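Local coordinates for foldase protein PrsA 2 (Bacillus anthracis, PDB 6VJ4) that helps secreted proteins to fold outside the membrane, after translocation, and catalyses the cis-trans isomerisation of peptidyl-proline bonds, at residues Q145-L148 with S149-K152; Y173-K176 with I177-S181; K213-E216 with E217-T220. One frame throughout, in Å; residues are numbered along the deposited sequence. Where two conformers were deposited one is given.

All three contacts are local, each made within one continuous run of chain. Interactions 1 and 2 belong to the PpiC-type isomerase domain; their centres lie about 20 Å apart and they do not touch. Interaction 1 is a surface contact at the start of the short helix 147-150, where one carboxylate gathers several donors. Interaction 2, partly buried, is the turn that follows helix 166-174, where a glutamine amide takes over a backbone NH and a leucine packs inward. Interaction 3 lies on the long helix 204-220, its centre about 8 Å from the centre of the chain. It is also a surface contact, built on regular backbone bonds flanked by charged side chains.

Interaction 1: Q145-L148 with S149-K152; sequences QDLL and SKEK
Asp146 and Ser149 make the tight part of this contact. Ser149 OG donates to Asp146 OD2 at 2.7 Å, coming from above the carboxylate plane instead of lying within it. The other oxygen, Asp146 OD1, accepts from Leu148 N at 3.1 Å, again from well above the plane. Both bonds depend on the carboxylate folding forward over the first turn, which it does by holding CG opposite the backbone N (chi1 178°). The backbone of the same residue is used as well: Asp146 O takes Ser149 N at 3.2 Å and Lys150 N at 2.9 Å, the second donor nearly in line with the carbonyl. Ser149 is buried, with Leu156 of strand 155-159 touching both it and Asp146, and His114 gives OD2 a further hydrogen bond.

The outer side is looser. Leu147 and Lys150 run side by side in the same direction and meet through aliphatic carbon, Leu147 CD2 lying 3.7 Å from Lys150 CD. Here a water links the backbone, donating to Leu147 O and accepting from Glu151 N, so it stands in for a direct helical bond between those residues. Lys152 curls back at its last torsion, leaving its NZ 2.7 Å from Leu148 O.

Taken together, the Leu148 N bond makes an Asx turn that N-caps the short helix 147-150. The link from Asp146 to His114 is consistent with the polar His-Asp network found at the active site of parvulin-type isomerase domains.

Interaction 2: Y173-K176 with I177-S181; sequences YKLK and IGQIS
The carboxamide of Gln179 is the flat group here, and Leu175 lies over one of its faces, with Leu175 CD2 3.7 Å from Gln179 CD and almost directly above it. At the oxygen end, Gln179 OE1 accepts from Lys176 N at 3.0 Å; the N-H points well at the oxygen (159°), the donor being tilted somewhat out of the amide plane. A water donates to the same Gln179 OE1 at 2.6 Å and to Lys174 O at 2.7 Å. Two donors therefore grip the oxygen and limit how the amide can rotate. Beside it runs the start of the Lys176 side chain, whose CB is 3.6 Å from Gln179 OE1, while the charged end leads away.

Gln179 reaches this place because its chain is fully extended, with CG opposite the backbone N (chi1 -178°), and because a type II beta turn from Lys176 to Gln179 brings its backbone round. That turn is closed by Gln179 N donating to Lys176 O at 2.9 Å, and Gly178 takes the positive-phi third position. The glutamine thus spans the turn twice, once by its backbone and once by its side chain.

Leu175 is buried beneath the turn, against Ile193 and Leu195 of strand 189-198. The chain leaving helix 166-174 then runs along that strand: Gly178 and Gln179 bond to the backbone of Leu195, and Ser181 OG accepts from Ile193 N. On the way to strand 184-186, Ile180 packs against Lys127 and Leu130 of helix 120-131.

Interaction 3: K213-E216 with E217-T220; sequences KNLE and EERT
Glu216 and Thr220 meet closely, for Glu216 O accepts both from Thr220 N at 2.9 Å and from Thr220 OG1 at 2.8 Å. The hydroxyl arrives from above the carbonyl plane, whereas the amide donor is tilted only slightly from it. Thr220 OG1 can reach back one turn because it stands opposite its own carbonyl carbon, beside the backbone N (chi1 -61°).

On another side of the helix, Glu217 lies alongside Lys213, both pointing the same way. Their contact is through the methylene part of the lysine: Glu217 OE2 is 3.3 Å from Lys213 CG. The charged ends stay apart, Lys213 NZ lying 5.6 Å from Glu217 OE2, so any attraction between them is probably modest. The Glu218 side chain has two conformers, which leaves its light approach to Leu215 doubtful.

Behind these side chains stands the backbone ladder that sets their spacing. Glu217 N donates to Lys213 O, Glu218 N to Asn214 O at 2.9 Å, and Arg219 N to Leu215 O at 3.0 Å. The extended chain of Arg219 starts over that last carbonyl, its CG close to Leu215 O, and carries the guanidinium outward to Ser96 OG, with a long, weak ion pair to Asp101. Farther out, Leu215 packs on Val97 and His105, and Thr220 touches Asn90 and Ile93 of helix 76-95.

Such i to i+4 bonding, with a threonine hydroxyl sharing the carbonyl four residues back, is ordinary alpha-helix geometry; here it belongs to helix 204-220 where that helix packs on helix 76-95 and the loop following it.

Interaction 1: Q145-L148 with S149-K152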
ATOM      1  N   GLN A 145      24.432  35.156   5.253  1.00 23.96           N
ATOM      2  CA  GLN A 145      24.272  34.239   4.105  1.00 27.04           C
ATOM      3  C   GLN A 145      22.859  34.348   3.530  1.00 27.06           C
ATOM      4  O   GLN A 145      22.617  33.727   2.489  1.00 29.08           O
ATOM      5  CB  GLN A 145      24.558  32.812   4.556  1.00 29.12           C
ATOM      6  CG  GLN A 145      25.998  32.640   4.985  1.00 32.42           C
ATOM      7  CD  GLN A 145      26.245  31.260   5.536  1.00 36.64           C
ATOM      8  OE1 GLN A 145      25.340  30.428   5.604  1.00 45.91           O
ATOM      9  NE2 GLN A 145      27.463  31.044   5.988  1.00 40.88           N
ATOM     10  N   ASP A 146      21.973  35.112   4.177  1.00 24.08           N
ATOM     11  CA  ASP A 146      20.572  35.225   3.687  1.00 24.18           C
ATOM     12  C   ASP A 146      20.533  36.316   2.618  1.00 24.45           C
ATOM     13  O   ASP A 146      20.451  37.507   2.977  1.00 23.23           O
ATOM     14  CB  ASP A 146      19.571  35.526   4.795  1.00 24.41           C
ATOM     15  CG  ASP A 146      18.161  35.683   4.244  1.00 26.52           C
ATOM     16  OD1 ASP A 146      17.951  35.283   3.065  1.00 28.53           O
ATOM     17  OD2 ASP A 146      17.319  36.283   4.927  1.00 28.83           O
ATOM     18  N   LEU A 147      20.614  35.914   1.347  1.00 25.92           N
ATOM     19  CA  LEU A 147      20.671  36.924   0.257  1.00 25.47           C
ATOM     20  C   LEU A 147      19.386  37.755   0.219  1.00 25.42           C
ATOM     21  O   LEU A 147      19.460  38.890  -0.248  1.00 26.68           O
ATOM     22  CB  LEU A 147      20.896  36.219  -1.073  1.00 27.04           C
ATOM     23  CG  LEU A 147      22.203  35.440  -1.177  1.00 27.52           C
ATOM     24  CD1 LEU A 147      22.344  34.842  -2.565  1.00 29.85           C
ATOM     25  CD2 LEU A 147      23.391  36.347  -0.855  1.00 29.87           C
ATOM     26  N   LEU A 148      18.249  37.210   0.658  1.00 25.02           N
ATOM     27  CA  LEU A 148      16.987  38.001   0.583  1.00 26.26           C
ATOM     28  C   LEU A 148      17.016  39.226   1.508  1.00 25.54           C
ATOM     29  O   LEU A 148      16.245  40.156   1.230  1.00 29.26           O
ATOM     30  CB  LEU A 148      15.818  37.095   0.965  1.00 28.40           C
ATOM     31  CG  LEU A 148      15.548  35.929   0.028  1.00 35.50           C
ATOM     32  CD1 LEU A 148      14.420  35.052   0.574  1.00 40.38           C
ATOM     33  CD2 LEU A 148      15.201  36.444  -1.351  1.00 38.47           C
ATOM     34  N   SER A 149      17.813  39.215   2.585  1.00 23.58           N
ATOM     35  CA  SER A 149      17.782  40.326   3.570  1.00 22.47           C
ATOM     36  C   SER A 149      19.146  40.968   3.798  1.00 22.92           C
ATOM     37  O   SER A 149      19.149  42.073   4.355  1.00 22.25           O
ATOM     38  CB  SER A 149      17.245  39.880   4.919  1.00 22.24           C
ATOM     39  OG  SER A 149      18.039  38.816   5.442  1.00 22.55           O
ATOM     40  N   LYS A 150      20.237  40.341   3.351  1.00 22.78           N
ATOM     41  CA  LYS A 150      21.544  40.911   3.767  1.00 24.46           C
ATOM     42  C   LYS A 150      21.749  42.335   3.233  1.00 21.35           C
ATOM     43  O   LYS A 150      22.311  43.123   3.989  1.00 21.72           O
ATOM     44  CB  LYS A 150      22.683  39.980   3.377  1.00 28.95           C
ATOM     45  CG  LYS A 150      22.999  39.938   1.914  1.00 30.17           C
ATOM     46  CD  LYS A 150      24.189  39.015   1.617  1.00 30.14           C
ATOM     47  CE  LYS A 150      25.520  39.607   2.004  1.00 32.72           C
ATOM     48  NZ  LYS A 150      26.621  38.683   1.712  1.00 36.08           N
ATOM     49  N   GLU A 151      21.241  42.694   2.058  1.00 22.21           N
ATOM     50  CA  GLU A 151      21.517  44.069   1.538  1.00 24.53           C
ATOM     51  C   GLU A 151      20.592  45.089   2.199  1.00 25.33           C
ATOM     52  O   GLU A 151      20.830  46.304   2.044  1.00 26.66           O
ATOM     53  CB  GLU A 151      21.403  44.154   0.017  1.00 27.28           C
ATOM     54  CG  GLU A 151      22.369  43.237  -0.698  1.00 29.25           C
ATOM     55  CD  GLU A 151      23.841  43.498  -0.408  1.00 33.18           C
ATOM     56  OE1 GLU A 151      24.201  44.648  -0.062  1.00 38.44           O
ATOM     57  OE2 GLU A 151      24.622  42.556  -0.520  1.00 33.37           O
ATOM     58  N   LYS A 152      19.630  44.610   2.981  1.00 23.97           N
ATOM     59  CA  LYS A 152      18.758  45.514   3.758  1.00 24.93           C
ATOM     60  C   LYS A 152      19.293  45.547   5.198  1.00 24.36           C
ATOM     61  O   LYS A 152      18.525  45.880   6.123  1.00 24.01           O
ATOM     62  CB  LYS A 152      17.320  44.993   3.759  1.00 26.52           C
ATOM     63  CG  LYS A 152      16.669  44.798   2.402  1.00 28.15           C
ATOM     64  CD  LYS A 152      15.174  44.539   2.514  1.00 31.28           C
ATOM     65  CE  LYS A 152      14.553  43.969   1.260  1.00 33.08           C
ATOM     66  NZ  LYS A 152      15.032  42.592   0.988  1.00 32.64           N
TER
HETATM   67  O   HOH W   1      19.124  41.550   0.610  1.00 25.35           O

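Interaction 2: Y173-K176 with I177-S181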
ATOM      1  N   TYR A 173       9.894  35.599  18.862  1.00 21.65           N
ATOM      2  CA  TYR A 173       8.761  36.070  19.705  1.00 22.88           C
ATOM      3  C   TYR A 173       9.159  36.133  21.180  1.00 23.27           C
ATOM      4  O   TYR A 173       8.386  36.748  21.972  1.00 25.97           O
ATOM      5  CB  TYR A 173       7.530  35.198  19.467  1.00 22.32           C
ATOM      6  CG  TYR A 173       6.732  35.588  18.251  1.00 21.70           C
ATOM      7  CD1 TYR A 173       5.880  36.679  18.300  1.00 21.80           C
ATOM      8  CD2 TYR A 173       6.798  34.878  17.066  1.00 22.49           C
ATOM      9  CE1 TYR A 173       5.087  37.034  17.231  1.00 21.15           C
ATOM     10  CE2 TYR A 173       6.052  35.258  15.957  1.00 22.75           C
ATOM     11  CZ  TYR A 173       5.165  36.317  16.055  1.00 21.71           C
ATOM     12  OH  TYR A 173       4.420  36.677  14.978  1.00 22.31           O
ATOM     13  N   LYS A 174      10.274  35.511  21.566  1.00 20.04           N
ATOM     14  CA  LYS A 174      10.720  35.606  22.976  1.00 23.73           C
ATOM     15  C   LYS A 174      11.461  36.925  23.217  1.00 22.60           C
ATOM     16  O   LYS A 174      11.667  37.286  24.387  1.00 24.09           O
ATOM     17  CB  LYS A 174      11.596  34.407  23.334  1.00 29.49           C
ATOM     18  CG  LYS A 174      10.832  33.121  23.592  1.00 38.73           C
ATOM     19  CD  LYS A 174      11.652  32.063  24.306  1.00 49.35           C
ATOM     20  CE  LYS A 174      10.807  30.934  24.861  1.00 54.85           C
ATOM     21  NZ  LYS A 174      10.227  30.087  23.791  1.00 58.49           N
ATOM     22  N   LEU A 175      11.946  37.569  22.155  1.00 20.70           N
ATOM     23  CA  LEU A 175      12.744  38.808  22.315  1.00 20.79           C
ATOM     24  C   LEU A 175      11.876  40.014  22.695  1.00 22.73           C
ATOM     25  O   LEU A 175      10.658  40.012  22.411  1.00 24.26           O
ATOM     26  CB  LEU A 175      13.466  39.127  20.998  1.00 19.80           C
ATOM     27  CG  LEU A 175      14.490  38.102  20.553  1.00 20.14           C
ATOM     28  CD1 LEU A 175      14.949  38.420  19.141  1.00 19.40           C
ATOM     29  CD2 LEU A 175      15.646  38.044  21.523  1.00 22.67           C
ATOM     30  N   LYS A 176      12.532  40.993  23.302  1.00 24.79           N
ATOM     31  CA  LYS A 176      11.980  42.340  23.571  1.00 31.68           C
ATOM     32  C   LYS A 176      12.460  43.246  22.431  1.00 30.39           C
ATOM     33  O   LYS A 176      13.475  42.900  21.807  1.00 26.10           O
ATOM     34  CB  LYS A 176      12.419  42.802  24.962  1.00 37.24           C
ATOM     35  CG  LYS A 176      11.845  41.943  26.080  1.00 42.98           C
ATOM     36  CD  LYS A 176      12.232  42.378  27.468  1.00 50.16           C
ATOM     37  CE  LYS A 176      11.595  41.523  28.546  1.00 55.62           C
ATOM     38  NZ  LYS A 176      10.114  41.538  28.467  1.00 57.97           N
ATOM     39  N   ILE A 177      11.691  44.290  22.098  1.00 31.54           N
ATOM     40  CA  ILE A 177      12.134  45.236  21.031  1.00 33.92           C
ATOM     41  C   ILE A 177      13.568  45.667  21.327  1.00 32.05           C
ATOM     42  O   ILE A 177      13.860  46.064  22.474  1.00 31.16           O
ATOM     43  CB  ILE A 177      11.210  46.463  20.890  1.00 39.37           C
ATOM     44  CG1 ILE A 177       9.805  46.072  20.431  1.00 46.55           C
ATOM     45  CG2 ILE A 177      11.832  47.498  19.953  1.00 41.83           C
ATOM     46  CD1 ILE A 177       9.753  45.546  19.037  1.00 45.86           C
ATOM     47  N   GLY A 178      14.421  45.577  20.306  1.00 29.84           N
ATOM     48  CA  GLY A 178      15.834  45.991  20.368  1.00 30.28           C
ATOM     49  C   GLY A 178      16.754  44.903  20.877  1.00 28.17           C
ATOM     50  O   GLY A 178      17.994  45.096  20.797  1.00 29.49           O
ATOM     51  N   GLN A 179      16.200  43.798  21.373  1.00 25.99           N
ATOM     52  CA  GLN A 179      17.046  42.734  21.958  1.00 25.94           C
ATOM     53  C   GLN A 179      17.612  41.845  20.848  1.00 23.46           C
ATOM     54  O   GLN A 179      16.917  41.642  19.827  1.00 23.52           O
ATOM     55  CB  GLN A 179      16.232  41.915  22.959  1.00 28.97           C
ATOM     56  CG  GLN A 179      17.029  40.831  23.652  1.00 30.72           C
ATOM     57  CD  GLN A 179      16.197  40.029  24.632  1.00 36.78           C
ATOM     58  OE1 GLN A 179      14.982  40.221  24.774  1.00 29.16           O
ATOM     59  NE2 GLN A 179      16.873  39.124  25.328  1.00 41.14           N
ATOM     60  N   ILE A 180      18.846  41.402  21.049  1.00 24.50           N
ATOM     61  CA  ILE A 180      19.538  40.502  20.089  1.00 24.35           C
ATOM     62  C   ILE A 180      19.611  39.103  20.701  1.00 24.91           C
ATOM     63  O   ILE A 180      19.997  38.968  21.888  1.00 29.66           O
ATOM     64  CB  ILE A 180      20.903  41.094  19.733  1.00 27.04           C
ATOM     65  CG1 ILE A 180      20.748  42.500  19.132  1.00 30.82           C
ATOM     66  CG2 ILE A 180      21.662  40.164  18.792  1.00 31.12           C
ATOM     67  CD1 ILE A 180      22.056  43.254  18.980  1.00 37.05           C
ATOM     68  N   SER A 181      19.290  38.096  19.907  1.00 22.83           N
ATOM     69  CA  SER A 181      19.312  36.701  20.381  1.00 23.38           C
ATOM     70  C   SER A 181      20.731  36.146  20.428  1.00 26.35           C
ATOM     71  O   SER A 181      21.625  36.688  19.753  1.00 25.49           O
ATOM     72  CB  SER A 181      18.520  35.818  19.483  1.00 25.29           C
ATOM     73  OG  SER A 181      19.212  35.593  18.256  1.00 23.97           O
TER
HETATM   74  O   HOH W   2      13.530  38.439  26.048  1.00 36.43           O

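Interaction 3: K213-E216 with E217-T220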
ATOM      1  N   LYS A 213      -7.433  31.270   6.687  1.00 44.02           N
ATOM      2  CA  LYS A 213      -7.244  31.444   5.221  1.00 47.63           C
ATOM      3  C   LYS A 213      -5.747  31.414   4.888  1.00 48.76           C
ATOM      4  O   LYS A 213      -5.381  30.738   3.908  1.00 50.43           O
ATOM      5  CB  LYS A 213      -7.891  32.752   4.759  1.00 51.72           C
ATOM      6  CG  LYS A 213      -7.699  33.082   3.281  1.00 58.03           C
ATOM      7  CD  LYS A 213      -8.379  34.360   2.854  1.00 64.84           C
ATOM      8  CE  LYS A 213      -9.889  34.290   2.950  1.00 71.18           C
ATOM      9  NZ  LYS A 213     -10.529  35.487   2.355  1.00 79.37           N
ATOM     10  N   ASN A 214      -4.930  32.129   5.673  1.00 48.64           N
ATOM     11  CA  ASN A 214      -3.456  32.196   5.465  1.00 49.14           C
ATOM     12  C   ASN A 214      -2.841  30.808   5.628  1.00 46.49           C
ATOM     13  O   ASN A 214      -2.000  30.450   4.804  1.00 46.49           O
ATOM     14  CB  ASN A 214      -2.760  33.151   6.443  1.00 53.05           C
ATOM     15  CG  ASN A 214      -2.859  34.608   6.052  1.00 62.70           C
ATOM     16  OD1 ASN A 214      -3.228  34.929   4.924  1.00 69.13           O
ATOM     17  ND2 ASN A 214      -2.494  35.494   6.969  1.00 66.78           N
ATOM     18  N   LEU A 215      -3.253  30.052   6.652  1.00 42.04           N
ATOM     19  CA  LEU A 215      -2.660  28.702   6.849  1.00 42.78           C
ATOM     20  C   LEU A 215      -3.100  27.788   5.702  1.00 44.24           C
ATOM     21  O   LEU A 215      -2.267  26.975   5.261  1.00 45.08           O
ATOM     22  CB  LEU A 215      -3.088  28.124   8.200  1.00 42.98           C
ATOM     23  CG  LEU A 215      -2.398  28.712   9.425  1.00 48.85           C
ATOM     24  CD1 LEU A 215      -3.028  28.175  10.694  1.00 46.08           C
ATOM     25  CD2 LEU A 215      -0.905  28.413   9.404  1.00 49.85           C
ATOM     26  N   GLU A 216      -4.360  27.912   5.267  1.00 41.33           N
ATOM     27  CA  GLU A 216      -4.878  27.081   4.143  1.00 46.56           C
ATOM     28  C   GLU A 216      -4.002  27.342   2.912  1.00 49.12           C
ATOM     29  O   GLU A 216      -3.458  26.372   2.350  1.00 52.43           O
ATOM     30  CB  GLU A 216      -6.342  27.408   3.830  1.00 47.63           C
ATOM     31  CG  GLU A 216      -7.341  26.893   4.857  1.00 48.57           C
ATOM     32  CD  GLU A 216      -8.771  27.394   4.676  1.00 52.02           C
ATOM     33  OE1 GLU A 216      -8.989  28.266   3.815  1.00 57.84           O
ATOM     34  OE2 GLU A 216      -9.668  26.919   5.408  1.00 51.83           O
ATOM     35  N   GLU A 217      -3.840  28.618   2.551  1.00 49.09           N
ATOM     36  CA  GLU A 217      -3.047  29.032   1.355  1.00 54.97           C
ATOM     37  C   GLU A 217      -1.581  28.576   1.483  1.00 56.67           C
ATOM     38  O   GLU A 217      -1.079  27.941   0.538  1.00 59.00           O
ATOM     39  CB  GLU A 217      -3.188  30.542   1.150  1.00 57.45           C
ATOM     40  CG  GLU A 217      -4.611  30.959   0.798  1.00 60.04           C
ATOM     41  CD  GLU A 217      -4.901  32.451   0.802  1.00 63.43           C
ATOM     42  OE1 GLU A 217      -4.011  33.234   1.212  1.00 64.70           O
ATOM     43  OE2 GLU A 217      -6.030  32.829   0.409  1.00 65.92           O
ATOM     44  N   GLU A 218      -0.927  28.866   2.612  0.70 55.19           N
ATOM     45  CA  GLU A 218       0.506  28.496   2.804  0.70 55.73           C
ATOM     46  C   GLU A 218       0.689  26.976   2.689  0.70 55.06           C
ATOM     47  O   GLU A 218       1.653  26.551   2.026  0.70 56.29           O
ATOM     48  CB  GLU A 218       1.020  29.012   4.150  0.70 56.15           C
ATOM     49  CG  GLU A 218       1.147  30.527   4.209  0.70 55.77           C
ATOM     50  CD  GLU A 218       1.381  31.103   5.598  0.70 54.58           C
ATOM     51  OE1 GLU A 218       1.175  30.372   6.590  0.70 51.48           O
ATOM     52  OE2 GLU A 218       1.762  32.284   5.685  0.70 55.62           O
ATOM     53  N   ARG A 219      -0.206  26.187   3.292  1.00 51.07           N
ATOM     54  CA  ARG A 219      -0.082  24.708   3.229  1.00 50.52           C
ATOM     55  C   ARG A 219      -0.374  24.201   1.810  1.00 51.72           C
ATOM     56  O   ARG A 219       0.223  23.178   1.424  1.00 54.59           O
ATOM     57  CB  ARG A 219      -1.012  24.053   4.253  1.00 48.76           C
ATOM     58  CG  ARG A 219      -0.563  24.257   5.692  1.00 47.95           C
ATOM     59  CD  ARG A 219      -1.480  23.582   6.682  1.00 47.36           C
ATOM     60  NE  ARG A 219      -0.966  23.711   8.033  1.00 44.64           N
ATOM     61  CZ  ARG A 219      -1.492  23.126   9.097  1.00 47.31           C
ATOM     62  NH1 ARG A 219      -2.557  22.352   8.971  1.00 48.11           N
ATOM     63  NH2 ARG A 219      -0.948  23.318  10.287  1.00 47.49           N
ATOM     64  N   THR A 220      -1.266  24.876   1.077  1.00 53.38           N
ATOM     65  CA  THR A 220      -1.625  24.449  -0.300  1.00 57.34           C
ATOM     66  C   THR A 220      -0.476  24.782  -1.261  1.00 61.85           C
ATOM     67  O   THR A 220      -0.213  23.964  -2.165  1.00 60.12           O
ATOM     68  CB  THR A 220      -2.941  25.095  -0.753  1.00 59.91           C
ATOM     69  OG1 THR A 220      -3.969  24.663   0.141  1.00 56.65           O
ATOM     70  CG2 THR A 220      -3.324  24.723  -2.170  1.00 63.58           C
TER